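Local coordinates for protein YrdA (Escherichia coli, PDB 3TIO), which binds zinc as a trimeric, left-handed beta-helical homologue of gamma-class carbonic anhydrases, at residues 169-172 with 173-177. The protein carries 1 engineered substitution. Sequence-based numbering, arbitrary orientation.
Sequences KWKD and EYLDQ
The carbonyl O of Lys171 takes the backbone N of Leu175 at 3.0 Å and more weakly the N of Tyr174. One residue on, Asp176 N bonds to Asp172 O at 2.8 Å. Against this backbone the side chains meet one turn apart. Glu173 runs alongside Trp170, its OE1 in the indole plane at the ring edge, 3.3 Å from CD1; that oxygen is hydrogen-bonded to Tyr7 OH of the second subunit, while OE2 forms a salt bridge with Arg8 there. Lys171 starts with CG opposite its own backbone N (chi1 157°), then bends at its last two torsions, bringing NZ into a salt bridge with Asp172 OD1 at 2.6 Å, above the carboxylate plane. NZ forms a second salt bridge with Asp35 and a hydrogen bond to Arg17 O, so three groups grip this nitrogen, and CD1 of Leu175 lies 3.9 Å from Lys171 CG. A methionine in place of Lys171 would probably leave both carboxylates without their shared cation. Lys171, Tyr174 and Leu175 rest on Met19 of strand 19-20, whereas the Tyr174 hydroxyl bonds Asp47 of the second subunit, so the end of helix 154-176 packs between its own beta-helix and the neighbouring one.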
# COMPACT_ATOMS: atom_id res chain seq x y z
N LYS A 169 -2.53 23.85 6.73
CA LYS A 169 -1.66 24.40 7.77
C LYS A 169 -0.44 23.51 7.96
O LYS A 169 0.69 24.00 8.03
CB LYS A 169 -2.42 24.49 9.10
CG LYS A 169 -1.56 24.99 10.25
CD LYS A 169 -2.32 24.97 11.56
CE LYS A 169 -1.48 25.57 12.67
NZ LYS A 169 -1.10 26.97 12.35
N TRP A 170 -0.66 22.20 8.05
CA TRP A 170 0.45 21.26 8.23
C TRP A 170 1.39 21.30 7.02
O TRP A 170 2.61 21.21 7.17
CB TRP A 170 -0.08 19.85 8.47
CG TRP A 170 -0.78 19.71 9.80
CD1 TRP A 170 -0.46 20.36 10.96
CD2 TRP A 170 -1.89 18.86 10.12
NE1 TRP A 170 -1.30 19.97 11.98
CE2 TRP A 170 -2.19 19.05 11.49
CE3 TRP A 170 -2.67 17.96 9.38
CZ2 TRP A 170 -3.22 18.37 12.13
CZ3 TRP A 170 -3.70 17.28 10.02
CH2 TRP A 170 -3.97 17.49 11.39
N LYS A 171 0.81 21.45 5.84
CA LYS A 171 1.58 21.55 4.60
C LYS A 171 2.55 22.73 4.69
O LYS A 171 3.74 22.61 4.39
CB LYS A 171 0.64 21.77 3.41
CG LYS A 171 1.29 22.42 2.19
CD LYS A 171 0.25 22.83 1.16
CE LYS A 171 -0.58 24.02 1.63
NZ LYS A 171 0.12 25.33 1.49
N ASP A 172 2.02 23.88 5.10
CA ASP A 172 2.83 25.09 5.22
C ASP A 172 3.95 24.98 6.25
O ASP A 172 5.01 25.57 6.07
CB ASP A 172 1.95 26.29 5.53
CG ASP A 172 1.07 26.69 4.36
OD1 ASP A 172 1.56 26.66 3.22
OD2 ASP A 172 -0.11 27.04 4.58
N GLU A 173 3.70 24.25 7.33
CA GLU A 173 4.73 24.09 8.36
C GLU A 173 5.94 23.40 7.76
O GLU A 173 7.08 23.76 8.05
CB GLU A 173 4.18 23.29 9.54
CG GLU A 173 3.00 23.95 10.22
CD GLU A 173 2.59 23.24 11.50
OE1 GLU A 173 2.31 22.03 11.45
OE2 GLU A 173 2.55 23.91 12.56
N TYR A 174 5.70 22.40 6.91
CA TYR A 174 6.78 21.67 6.27
C TYR A 174 7.46 22.52 5.20
O TYR A 174 8.66 22.42 4.99
CB TYR A 174 6.25 20.38 5.64
CG TYR A 174 6.12 19.25 6.63
CD1 TYR A 174 7.23 18.50 7.01
CD2 TYR A 174 4.89 18.95 7.22
CE1 TYR A 174 7.12 17.47 7.95
CE2 TYR A 174 4.77 17.93 8.17
CZ TYR A 174 5.90 17.20 8.52
OH TYR A 174 5.78 16.19 9.46
N LEU A 175 6.68 23.37 4.54
CA LEU A 175 7.22 24.24 3.50
C LEU A 175 8.12 25.33 4.09
O LEU A 175 9.15 25.66 3.52
CB LEU A 175 6.08 24.90 2.71
CG LEU A 175 5.29 24.01 1.75
CD1 LEU A 175 4.15 24.82 1.14
CD2 LEU A 175 6.21 23.48 0.67
N ASP A 176 7.71 25.88 5.23
CA ASP A 176 8.48 26.94 5.86
C ASP A 176 9.79 26.46 6.50
O ASP A 176 10.64 27.28 6.84
CB ASP A 176 7.62 27.65 6.90
CG ASP A 176 6.44 28.38 6.28
OD1 ASP A 176 6.65 29.12 5.29
OD2 ASP A 176 5.30 28.21 6.76
N GLN A 177 9.94 25.15 6.65
CA GLN A 177 11.17 24.61 7.23
C GLN A 177 11.98 23.87 6.17
O GLN A 177 12.32 22.69 6.38
CB GLN A 177 10.85 23.66 8.39
CG GLN A 177 9.95 22.49 8.02
CD GLN A 177 10.01 21.36 9.04
OE1 GLN A 177 9.77 21.57 10.23
NE2 GLN A 177 10.32 20.16 8.57